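Local coordinates for beta-ketoacyl-[acyl-carrier-protein] synthase FabY (Pseudomonas aeruginosa, PDB 4CW4), which condenses acetyl-CoA with malonyl-acyl carrier protein to make acetoacetyl-acyl carrier protein, the primer from which bacterial fatty acid synthesis starts, at residues G227-Q232 and C286-Y291; M263-I268 and G277-I282; E323-M328 and K538-N543; A470-V475 and A480-D485. One frame throughout, in Å; residues are numbered along the deposited sequence.

Overall arrangement
Three of the four contacts lie fully buried; contact 3 is partly exposed and lies farther from the chain centre (about 17 Å) than contacts 1 and 4 (about 8 Å). Contacts 1 and 4 each hold the start of a helix, 288-301 and 482-496, and touch through Phe289, Ser483 and Ala484. Contact 2 lies close to contact 1: strand 278-283 leads along the chain into helix 288-301. Chemistry follows place. Van der Waals packing of one isoleucine carries contact 1 beside the active site, hydroxyls and a water join helix to strand in contact 2, aromatic rings and a thioether meet in contact 3, and waters bridge contact 4. Contacts 1, 2 and 3 all reach the second subunit.

Contact 1. Residues G227-Q232 and C286-Y291; sequences GSIMSQ and CATFLY
Ile229 carries the whole contact, reaching Thr288 with one branch and Cys286 with the other. The van der Waals packing divides accordingly. CG2 presses against the threonine hydroxyl, with Ile229 CG2 to Thr288 OG1 at 3.1 Å, a tight approach of a methyl to an oxygen and not a hydrogen bond; Ile229 CG2 also lies 3.9 Å from Thr288 CB. The longer branch is extended, with CD1 anti to CA (chi2 174°), which carries Ile229 CD1 to 4.1 Å from Cys286 SG. This distance belongs to one of two conformers of Cys286, so the contact is less certain than the one to Thr288. Phe260 of the second subunit packs on Ile229 as well.

Polar bonds fix the two partners separately. Thr288 OG1 sits beside its own backbone N (chi1 -76°), from where it can turn back to the O of Ala285 and the N of Gly284. On the other segment, Glu314 takes the backbone N-H groups of Ile229 and Met230. Within residues 227-232, Ser228 OG donates to Gln232 OE1 over 3.0 Å from a position tilted 30° from the carbonyl plane, closing the loop on itself.

Cys286, assigned as the active-site cysteine, lies in the short 3-10 turn just before helix 288-301, with Ala287 as N-cap residue. A cysteine at the head of a buried helix is the nucleophile position of the thiolase fold.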
loop_
_atom_site.group_PDB
_atom_site.type_symbol
_atom_site.label_atom_id
_atom_site.label_comp_id
_atom_site.label_asym_id
_atom_site.label_seq_id
_atom_site.Cartn_x
_atom_site.Cartn_y
_atom_site.Cartn_z
ATOM N N GLY A 227 3.502 6.797 -2.151
ATOM C CA GLY A 227 3.767 5.365 -2.167
ATOM C C GLY A 227 4.049 4.833 -3.559
ATOM O O GLY A 227 4.192 5.596 -4.517
ATOM N N SER A 228 4.169 3.512 -3.649
ATOM C CA SER A 228 4.346 2.793 -4.921
ATOM C C SER A 228 3.410 1.592 -4.892
ATOM O O SER A 228 2.977 1.173 -3.809
ATOM C CB SER A 228 5.787 2.299 -5.071
ATOM O OG SER A 228 6.125 1.387 -4.023
ATOM N N ILE A 229 3.069 1.035 -6.052
ATOM C CA ILE A 229 2.324 -0.225 -6.044
ATOM C C ILE A 229 3.189 -1.472 -6.017
ATOM O O ILE A 229 2.725 -2.507 -5.559
ATOM C CB ILE A 229 1.268 -0.378 -7.173
ATOM C CG1 ILE A 229 1.894 -0.500 -8.569
ATOM C CG2 ILE A 229 0.253 0.753 -7.095
ATOM C CD1 ILE A 229 0.832 -0.809 -9.656
ATOM N N MET A 230 4.425 -1.402 -6.516
ATOM C CA MET A 230 5.270 -2.606 -6.565
ATOM C C MET A 230 6.031 -2.908 -5.279
ATOM O O MET A 230 6.491 -4.036 -5.106
ATOM C CB MET A 230 6.298 -2.525 -7.697
ATOM C CG MET A 230 5.738 -2.293 -9.095
ATOM S SD MET A 230 4.589 -3.559 -9.670
ATOM C CE MET A 230 5.628 -4.983 -9.537
ATOM N N SER A 231 6.122 -1.919 -4.384
ATOM C CA SER A 231 7.209 -1.797 -3.397
ATOM C C SER A 231 8.467 -1.418 -4.187
ATOM O O SER A 231 8.457 -1.437 -5.422
ATOM C CB SER A 231 7.441 -3.085 -2.587
ATOM O OG SER A 231 6.233 -3.555 -1.995
ATOM N N GLN A 232 9.543 -1.053 -3.499
ATOM C CA GLN A 232 10.803 -0.761 -4.174
ATOM C C GLN A 232 11.510 -2.092 -4.392
ATOM O O GLN A 232 11.977 -2.714 -3.435
ATOM C CB GLN A 232 11.670 0.217 -3.371
ATOM C CG GLN A 232 11.136 1.670 -3.344
ATOM C CD GLN A 232 9.876 1.808 -2.512
ATOM O OE1 GLN A 232 8.809 2.146 -3.027
ATOM N NE2 GLN A 232 10.000 1.578 -1.222
ATOM N N CYS A 286 -3.187 0.641 -10.877
ATOM C CA CYS A 286 -2.740 1.711 -11.720
ATOM C C CYS A 286 -3.627 2.994 -11.622
ATOM O O CYS A 286 -3.369 3.976 -12.334
ATOM C CB CYS A 286 -2.507 1.139 -13.127
ATOM S SG CYS A 286 -0.943 0.126 -13.243
ATOM N N ALA A 287 -4.588 3.007 -10.673
ATOM C CA ALA A 287 -5.349 4.208 -10.283
ATOM C C ALA A 287 -4.886 4.819 -8.969
ATOM O O ALA A 287 -5.508 5.724 -8.438
ATOM C CB ALA A 287 -6.811 3.891 -10.219
ATOM N N THR A 288 -3.761 4.336 -8.454
ATOM C CA THR A 288 -3.292 4.692 -7.120
ATOM C C THR A 288 -3.229 6.196 -6.820
ATOM O O THR A 288 -3.660 6.621 -5.743
ATOM C CB THR A 288 -1.924 4.007 -6.859
ATOM O OG1 THR A 288 -2.137 2.622 -6.579
ATOM C CG2 THR A 288 -1.161 4.633 -5.705
ATOM N N PHE A 289 -2.698 7.017 -7.723
ATOM C CA PHE A 289 -2.577 8.417 -7.351
ATOM C C PHE A 289 -3.932 9.034 -7.030
ATOM O O PHE A 289 -4.034 9.822 -6.108
ATOM C CB PHE A 289 -1.835 9.240 -8.408
ATOM C CG PHE A 289 -1.995 10.716 -8.213
ATOM C CD1 PHE A 289 -1.247 11.388 -7.266
ATOM C CD2 PHE A 289 -2.923 11.421 -8.947
ATOM C CE1 PHE A 289 -1.398 12.725 -7.079
ATOM C CE2 PHE A 289 -3.082 12.777 -8.753
ATOM C CZ PHE A 289 -2.322 13.429 -7.815
ATOM N N LEU A 290 -4.964 8.672 -7.783
ATOM C CA LEU A 290 -6.289 9.193 -7.513
ATOM C C LEU A 290 -6.816 8.699 -6.164
ATOM O O LEU A 290 -7.567 9.406 -5.516
ATOM C CB LEU A 290 -7.261 8.864 -8.658
ATOM C CG LEU A 290 -7.024 9.605 -9.986
ATOM C CD1 LEU A 290 -8.095 9.233 -11.008
ATOM C CD2 LEU A 290 -7.019 11.101 -9.764
ATOM N N TYR A 291 -6.438 7.491 -5.742
ATOM C CA TYR A 291 -6.800 7.038 -4.411
ATOM C C TYR A 291 -6.158 7.903 -3.313
ATOM O O TYR A 291 -6.816 8.291 -2.338
ATOM C CB TYR A 291 -6.413 5.567 -4.220
ATOM C CG TYR A 291 -7.257 4.529 -4.946
ATOM C CD1 TYR A 291 -7.690 4.700 -6.239
ATOM C CD2 TYR A 291 -7.589 3.347 -4.323
ATOM C CE1 TYR A 291 -8.451 3.734 -6.884
ATOM C CE2 TYR A 291 -8.336 2.377 -4.959
ATOM C CZ TYR A 291 -8.767 2.581 -6.241
ATOM O OH TYR A 291 -9.520 1.632 -6.899
#

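Contact 2. Residues M263-I268 and G277-I282; sequences MPTDFI and GMTGSI
Thr279 OG1, packed against the methyl of Thr265, is gripped by several groups: Asn269 ND2, a water at 2.8 Å from Thr279 OG1, and, weakly, the O of Val224. The same water is hydrogen-bonded to Asp266 OD1 at 2.6 Å, so it bridges helix 263-273 and strand 278-283. Asp266 OD1 is also bound by Asn543 ND2 of the second subunit, and Asp266 OD2 by Ser262 OG.

Thr265 meets the strand with both branches. Its CG2 stands anti to the backbone N, which leaves OG1 on another side (chi1 -50°); the two therefore reach different strand residues. Thr265 CG2 comes within 3.2 Å of Thr279 OG1 and 3.6 Å of Gly280 O. Thr265 OG1 makes a hydrogen bond of 2.8 Å with Ser281 OG, and either hydroxyl could donate.

The helix packs along the strand that follows it in the chain: the axes of the segments 263-268 and 278-282 approach to 7.9 Å and run nearly antiparallel, at 160°. That strand belongs to the dimer interface of the ketosynthase fold: Ser281 and Ile282 pair antiparallel with a strand of the second subunit, continuing the sheet across the interface. Thr279 and Ser281 both direct their CB toward the helix, with Gly280 between them, and Ser281 also touches Ser262.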
loop_
_atom_site.group_PDB
_atom_site.type_symbol
_atom_site.label_atom_id
_atom_site.label_comp_id
_atom_site.label_asym_id
_atom_site.label_seq_id
_atom_site.Cartn_x
_atom_site.Cartn_y
_atom_site.Cartn_z
ATOM N N MET A 263 7.430 3.870 1.846
ATOM C CA MET A 263 8.646 4.645 2.030
ATOM C C MET A 263 8.749 5.928 1.201
ATOM O O MET A 263 9.369 6.881 1.668
ATOM C CB MET A 263 9.880 3.757 1.885
ATOM C CG MET A 263 10.029 2.863 3.096
ATOM S SD MET A 263 10.771 3.781 4.489
ATOM C CE MET A 263 10.115 2.894 5.900
ATOM N N PRO A 264 8.135 5.986 -0.002
ATOM C CA PRO A 264 8.118 7.284 -0.692
ATOM C C PRO A 264 7.430 8.374 0.141
ATOM O O PRO A 264 7.827 9.522 0.084
ATOM C CB PRO A 264 7.334 6.985 -1.975
ATOM C CG PRO A 264 7.689 5.554 -2.266
ATOM C CD PRO A 264 7.674 4.905 -0.889
ATOM N N THR A 265 6.422 7.988 0.911
ATOM C CA THR A 265 5.709 8.866 1.836
ATOM C C THR A 265 6.540 9.118 3.100
ATOM O O THR A 265 6.732 10.259 3.526
ATOM C CB THR A 265 4.391 8.172 2.265
ATOM O OG1 THR A 265 3.714 7.729 1.086
ATOM C CG2 THR A 265 3.524 9.117 3.088
ATOM N N ASP A 266 7.024 8.040 3.708
ATOM C CA ASP A 266 7.768 8.153 4.952
ATOM C C ASP A 266 9.010 9.029 4.790
ATOM O O ASP A 266 9.358 9.789 5.682
ATOM C CB ASP A 266 8.192 6.762 5.444
ATOM C CG ASP A 266 7.017 5.826 5.697
ATOM O OD1 ASP A 266 5.921 6.287 6.082
ATOM O OD2 ASP A 266 7.206 4.601 5.494
ATOM N N PHE A 267 9.700 8.911 3.657
ATOM C CA PHE A 267 10.900 9.714 3.431
ATOM C C PHE A 267 10.563 11.208 3.368
ATOM O O PHE A 267 11.346 12.043 3.783
ATOM C CB PHE A 267 11.615 9.283 2.146
ATOM C CG PHE A 267 12.730 8.304 2.380
ATOM C CD1 PHE A 267 12.594 7.266 3.281
ATOM C CD2 PHE A 267 13.934 8.434 1.706
ATOM C CE1 PHE A 267 13.614 6.377 3.512
ATOM C CE2 PHE A 267 14.982 7.540 1.950
ATOM C CZ PHE A 267 14.817 6.513 2.858
ATOM N N ILE A 268 9.404 11.555 2.846
ATOM C CA ILE A 268 9.030 12.966 2.797
ATOM C C ILE A 268 8.798 13.541 4.201
ATOM O O ILE A 268 9.277 14.630 4.511
ATOM C CB ILE A 268 7.801 13.175 1.907
ATOM C CG1 ILE A 268 8.167 12.893 0.449
ATOM C CG2 ILE A 268 7.253 14.597 2.012
ATOM C CD1 ILE A 268 6.966 12.741 -0.443
ATOM N N GLY A 277 2.483 15.427 11.020
ATOM C CA GLY A 277 1.086 15.410 10.648
ATOM C C GLY A 277 0.596 14.072 10.143
ATOM O O GLY A 277 1.236 13.037 10.369
ATOM N N MET A 278 -0.556 14.107 9.466
ATOM C CA MET A 278 -1.212 12.932 8.892
ATOM C C MET A 278 -0.347 12.312 7.822
ATOM O O MET A 278 0.397 13.027 7.133
ATOM C CB MET A 278 -2.518 13.363 8.222
ATOM C CG MET A 278 -3.478 14.052 9.144
ATOM S SD MET A 278 -5.027 14.371 8.315
ATOM C CE MET A 278 -5.958 12.892 8.677
ATOM N N THR A 279 -0.471 11.005 7.632
ATOM C CA THR A 279 0.297 10.338 6.623
ATOM C C THR A 279 -0.420 9.071 6.219
ATOM O O THR A 279 -1.315 8.604 6.916
ATOM C CB THR A 279 1.732 10.087 7.132
ATOM O OG1 THR A 279 2.574 9.700 6.038
ATOM C CG2 THR A 279 1.769 9.053 8.260
ATOM N N GLY A 280 -0.052 8.522 5.072
ATOM C CA GLY A 280 -0.614 7.270 4.624
ATOM C C GLY A 280 -0.191 7.016 3.192
ATOM O O GLY A 280 0.219 7.934 2.499
ATOM N N SER A 281 -0.299 5.763 2.759
ATOM C CA SER A 281 0.022 5.375 1.397
ATOM C C SER A 281 -1.081 4.469 0.913
ATOM O O SER A 281 -1.214 3.353 1.403
ATOM C CB SER A 281 1.361 4.634 1.344
ATOM O OG SER A 281 2.431 5.404 1.883
ATOM N N ILE A 282 -1.857 4.957 -0.055
ATOM C CA ILE A 282 -3.043 4.255 -0.520
ATOM C C ILE A 282 -2.793 3.669 -1.886
ATOM O O ILE A 282 -2.339 4.366 -2.768
ATOM C CB ILE A 282 -4.261 5.174 -0.548
ATOM C CG1 ILE A 282 -4.325 5.956 0.764
ATOM C CG2 ILE A 282 -5.532 4.365 -0.774
ATOM C CD1 ILE A 282 -5.522 6.838 0.915
HETATM O O HOH W 1 3.470 7.086 6.230
#

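Contact 3. Residues E323-M328 and K538-N543; sequences EGYSAM and KGFGGN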
loop_
_atom_site.group_PDB
_atom_site.type_symbol
_atom_site.label_atom_id
_atom_site.label_comp_id
_atom_site.label_asym_id
_atom_site.label_seq_id
_atom_site.Cartn_x
_atom_site.Cartn_y
_atom_site.Cartn_z
ATOM N N GLU A 323 9.289 -8.866 -16.950
ATOM C CA GLU A 323 8.855 -10.235 -17.186
ATOM C C GLU A 323 7.510 -10.545 -16.545
ATOM O O GLU A 323 6.701 -11.258 -17.131
ATOM C CB GLU A 323 9.904 -11.257 -16.756
ATOM C CG GLU A 323 9.486 -12.670 -17.165
ATOM C CD GLU A 323 10.456 -13.770 -16.803
ATOM O OE1 GLU A 323 11.588 -13.494 -16.365
ATOM O OE2 GLU A 323 10.070 -14.945 -16.984
ATOM N N GLY A 324 7.270 -10.010 -15.352
ATOM C CA GLY A 324 6.006 -10.241 -14.648
ATOM C C GLY A 324 4.795 -9.724 -15.422
ATOM O O GLY A 324 3.773 -10.404 -15.542
ATOM N N TYR A 325 4.899 -8.507 -15.947
ATOM C CA TYR A 325 3.830 -7.972 -16.776
ATOM C C TYR A 325 3.723 -8.663 -18.138
ATOM O O TYR A 325 2.626 -8.893 -18.633
ATOM C CB TYR A 325 3.958 -6.463 -16.941
ATOM C CG TYR A 325 3.529 -5.661 -15.733
ATOM C CD1 TYR A 325 2.195 -5.548 -15.391
ATOM C CD2 TYR A 325 4.458 -5.015 -14.944
ATOM C CE1 TYR A 325 1.794 -4.802 -14.290
ATOM C CE2 TYR A 325 4.073 -4.255 -13.852
ATOM C CZ TYR A 325 2.739 -4.166 -13.521
ATOM O OH TYR A 325 2.340 -3.438 -12.427
ATOM N N SER A 326 4.865 -8.993 -18.730
ATOM C CA SER A 326 4.880 -9.724 -19.988
ATOM C C SER A 326 4.170 -11.068 -19.834
ATOM O O SER A 326 3.404 -11.478 -20.699
ATOM C CB SER A 326 6.317 -9.934 -20.468
ATOM O OG SER A 326 6.944 -8.700 -20.761
ATOM N N ALA A 327 4.417 -11.738 -18.714
ATOM C CA ALA A 327 3.846 -13.065 -18.459
ATOM C C ALA A 327 2.314 -13.023 -18.478
ATOM O O ALA A 327 1.667 -14.025 -18.769
ATOM C CB ALA A 327 4.346 -13.637 -17.130
ATOM N N MET A 328 1.748 -11.861 -18.173
ATOM C CA MET A 328 0.314 -11.611 -18.299
ATOM C C MET A 328 -0.126 -11.194 -19.696
ATOM O O MET A 328 -1.319 -11.026 -19.942
ATOM C CB MET A 328 -0.091 -10.450 -17.406
ATOM C CG MET A 328 0.356 -10.532 -15.988
ATOM S SD MET A 328 -0.202 -9.088 -15.080
ATOM C CE MET A 328 -1.984 -9.289 -15.146
ATOM N N LYS A 538 -7.513 3.321 -14.054
ATOM C CA LYS A 538 -7.970 2.002 -13.676
ATOM C C LYS A 538 -6.758 1.148 -13.568
ATOM O O LYS A 538 -5.645 1.507 -13.990
ATOM C CB LYS A 538 -8.891 1.388 -14.735
ATOM C CG LYS A 538 -9.583 2.378 -15.657
ATOM C CD LYS A 538 -9.876 1.790 -16.998
ATOM C CE LYS A 538 -10.905 0.717 -16.945
ATOM N NZ LYS A 538 -11.876 0.865 -18.064
ATOM N N GLY A 539 -6.983 -0.016 -13.009
ATOM C CA GLY A 539 -5.919 -0.954 -12.879
ATOM C C GLY A 539 -6.556 -2.268 -12.609
ATOM O O GLY A 539 -7.766 -2.392 -12.410
ATOM N N PHE A 540 -5.692 -3.250 -12.643
ATOM C CA PHE A 540 -5.923 -4.593 -12.104
ATOM C C PHE A 540 -6.639 -4.557 -10.786
ATOM O O PHE A 540 -6.535 -3.586 -10.032
ATOM C CB PHE A 540 -4.597 -5.342 -11.822
ATOM C CG PHE A 540 -3.692 -5.502 -13.008
ATOM C CD1 PHE A 540 -4.092 -5.134 -14.289
ATOM C CD2 PHE A 540 -2.420 -6.028 -12.830
ATOM C CE1 PHE A 540 -3.239 -5.292 -15.371
ATOM C CE2 PHE A 540 -1.560 -6.191 -13.906
ATOM C CZ PHE A 540 -1.974 -5.826 -15.180
ATOM N N GLY A 541 -7.338 -5.654 -10.501
ATOM C CA GLY A 541 -7.894 -5.890 -9.196
ATOM C C GLY A 541 -9.217 -5.193 -9.037
ATOM O O GLY A 541 -9.660 -5.045 -7.930
ATOM N N GLY A 542 -9.855 -4.756 -10.128
ATOM C CA GLY A 542 -11.131 -4.071 -9.990
ATOM C C GLY A 542 -10.951 -2.715 -9.344
ATOM O O GLY A 542 -11.695 -2.338 -8.453
ATOM N N ASN A 543 -9.948 -1.980 -9.814
ATOM C CA ASN A 543 -9.660 -0.648 -9.324
ATOM C C ASN A 543 -9.951 0.380 -10.401
ATOM O O ASN A 543 -9.419 0.291 -11.494
ATOM C CB ASN A 543 -8.202 -0.590 -8.838
ATOM C CG ASN A 543 -8.024 -1.295 -7.500
ATOM O OD1 ASN A 543 -8.501 -0.812 -6.470
ATOM N ND2 ASN A 543 -7.372 -2.449 -7.506
#
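Phe540 extends toward residues 323-328 and meets Met328 and Tyr325 with the same end of its ring, the CE2 and CZ atoms. Met328 holds its chain extended as far as SD and then bends there (chi3 65°), a turn that sets the methyl beside the sulfur against the ring: Phe540 CE2 lies 3.4 Å from Met328 SD and 3.4 Å from Met328 CE. The sulfur stands 4.4 Å from the centroid of the Phe540 ring, an oblique Met-aromatic contact. Tyr325 comes from another direction. Phe540 CE2 lies near the plane of the tyrosine ring, at its edge, with Tyr325 CE1 3.7 Å from Phe540 CE2, while toward the phenylalanine ring the approach is oblique.

Residues 539-543 form the glycine-rich GFGGN turn of the ketosynthase family, whose phenylalanine probably gates the active site, as in related enzymes. The nearest side-chain atoms of Tyr325 and Cys286 are about 5 Å apart. Phe540 has an uncommon chi2 of -7°, which lays its CA nearly in the ring plane. The turn behind it is pinned by Asn543 ND2, which donates to Phe540 O at 2.9 Å, nearly straight (172°) and on a lone pair in the carbonyl plane. Positive phi at both Gly541 and Gly542, which favours glycine, lets the chain reverse. Phe361 meets the Tyr325 ring edge-to-face, and Phe260 of the second subunit also packs on Tyr325.

Contact 4. Residues A470-V475 and A480-D485; sequences AVKAYV and ATASAD
Val471 packs on Asp485 where the short helix 472-475, which leads along the chain toward the predicted active-site residue His477, meets helix 482-496, a buried helix in the C-terminal half of the thiolase fold. The two side chains cross at about a right angle. Val471 CG2 lies 3.9 Å from Asp485 O, and Val471 CG1, wedged between the backbone N and the carbonyl carbon of its own residue (chi1 76°), comes to 4.2 Å from Asp485 CB. The O of Val471 accepts from the N of both Tyr474 and Val475.

Lys472 follows. Its chain is extended up to CE and bends only at chi4 (60°), turning the amino group in beside the methyl of Ala482, with Lys472 NZ 4.0 Å from Ala482 CB. NZ is held by the O of His439, another predicted active-site residue, and by a water at 2.7 Å from Lys472 NZ, which in turn lies 2.8 Å from Ala482 O.

Val475 closes the segment, its CG2 3.9 Å from Asp485 OD2. That buried carboxylate is well satisfied: OD1 is bound by Ser366 OG, Gln368 NE2 and Asn19 ND2, and OD2 by Ser478 OG, a setting that would probably favour its ionised form. A second water links the two segments, 2.9 Å from Val475 O and 2.9 Å from Asp485 OD2.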
loop_
_atom_site.group_PDB
_atom_site.type_symbol
_atom_site.label_atom_id
_atom_site.label_comp_id
_atom_site.label_asym_id
_atom_site.label_seq_id
_atom_site.Cartn_x
_atom_site.Cartn_y
_atom_site.Cartn_z
ATOM N N ALA A 470 -4.237 11.525 -24.084
ATOM C CA ALA A 470 -3.692 10.304 -23.481
ATOM C C ALA A 470 -2.194 10.438 -23.199
ATOM O O ALA A 470 -1.361 10.261 -24.071
ATOM C CB ALA A 470 -3.972 9.110 -24.380
ATOM N N VAL A 471 -1.874 10.792 -21.960
ATOM C CA VAL A 471 -0.508 11.143 -21.606
ATOM C C VAL A 471 0.446 9.948 -21.766
ATOM O O VAL A 471 1.640 10.140 -21.993
ATOM C CB VAL A 471 -0.431 11.703 -20.169
ATOM C CG1 VAL A 471 -0.543 10.568 -19.140
ATOM C CG2 VAL A 471 0.838 12.528 -19.968
ATOM N N LYS A 472 -0.076 8.723 -21.671
ATOM C CA LYS A 472 0.787 7.533 -21.757
ATOM C C LYS A 472 1.405 7.367 -23.141
ATOM O O LYS A 472 2.390 6.645 -23.306
ATOM C CB LYS A 472 0.032 6.260 -21.360
ATOM C CG LYS A 472 -0.393 6.222 -19.884
ATOM C CD LYS A 472 -1.200 4.971 -19.553
ATOM C CE LYS A 472 -1.681 4.950 -18.100
ATOM N NZ LYS A 472 -2.558 6.109 -17.779
ATOM N N ALA A 473 0.853 8.038 -24.147
ATOM C CA ALA A 473 1.485 8.027 -25.464
ATOM C C ALA A 473 2.900 8.598 -25.389
ATOM O O ALA A 473 3.814 8.160 -26.111
ATOM C CB ALA A 473 0.655 8.842 -26.445
ATOM N N TYR A 474 3.051 9.615 -24.546
ATOM C CA TYR A 474 4.331 10.305 -24.362
ATOM C C TYR A 474 5.254 9.647 -23.345
ATOM O O TYR A 474 6.453 9.508 -23.604
ATOM C CB TYR A 474 4.098 11.756 -23.932
ATOM C CG TYR A 474 3.354 12.592 -24.939
ATOM C CD1 TYR A 474 4.023 13.139 -26.030
ATOM C CD2 TYR A 474 1.987 12.835 -24.824
ATOM C CE1 TYR A 474 3.373 13.922 -26.962
ATOM C CE2 TYR A 474 1.321 13.611 -25.771
ATOM C CZ TYR A 474 2.025 14.155 -26.836
ATOM O OH TYR A 474 1.396 14.929 -27.780
ATOM N N VAL A 475 4.721 9.316 -22.164
ATOM C CA VAL A 475 5.573 8.931 -21.041
ATOM C C VAL A 475 5.340 7.515 -20.541
ATOM O O VAL A 475 5.913 7.119 -19.546
ATOM C CB VAL A 475 5.411 9.926 -19.856
ATOM C CG1 VAL A 475 5.790 11.335 -20.302
ATOM C CG2 VAL A 475 3.974 9.890 -19.280
ATOM N N ALA A 480 1.745 3.346 -10.149
ATOM C CA ALA A 480 1.135 4.196 -9.117
ATOM C C ALA A 480 1.013 5.646 -9.565
ATOM O O ALA A 480 0.024 6.311 -9.281
ATOM C CB ALA A 480 1.902 4.158 -7.790
ATOM N N THR A 481 2.022 6.126 -10.273
ATOM C CA THR A 481 2.123 7.547 -10.570
ATOM C C THR A 481 1.348 7.927 -11.828
ATOM O O THR A 481 1.295 9.095 -12.193
ATOM C CB THR A 481 3.614 7.912 -10.720
ATOM O OG1 THR A 481 4.327 7.319 -9.632
ATOM C CG2 THR A 481 3.850 9.414 -10.716
ATOM N N ALA A 482 0.723 6.947 -12.470
ATOM C CA ALA A 482 0.122 7.190 -13.777
ATOM C C ALA A 482 -0.866 8.364 -13.776
ATOM O O ALA A 482 -0.823 9.230 -14.638
ATOM C CB ALA A 482 -0.556 5.955 -14.289
ATOM N N SER A 483 -1.782 8.391 -12.820
ATOM C CA SER A 483 -2.789 9.436 -12.816
ATOM C C SER A 483 -2.262 10.767 -12.311
ATOM O O SER A 483 -2.902 11.779 -12.534
ATOM C CB SER A 483 -4.075 8.994 -12.110
ATOM O OG SER A 483 -3.836 8.488 -10.803
ATOM N N ALA A 484 -1.092 10.786 -11.689
ATOM C CA ALA A 484 -0.403 12.042 -11.413
ATOM C C ALA A 484 0.210 12.613 -12.711
ATOM O O ALA A 484 0.146 13.801 -12.950
ATOM C CB ALA A 484 0.679 11.868 -10.344
ATOM N N ASP A 485 0.804 11.766 -13.543
ATOM C CA ASP A 485 1.255 12.215 -14.865
ATOM C C ASP A 485 0.086 12.866 -15.626
ATOM O O ASP A 485 0.247 13.879 -16.310
ATOM C CB ASP A 485 1.793 11.046 -15.713
ATOM C CG ASP A 485 3.096 10.459 -15.188
ATOM O OD1 ASP A 485 3.876 11.166 -14.508
ATOM O OD2 ASP A 485 3.350 9.271 -15.512
HETATM O O HOH W 2 -0.724 8.047 -17.156
HETATM O O HOH W 3 5.548 8.009 -16.849
#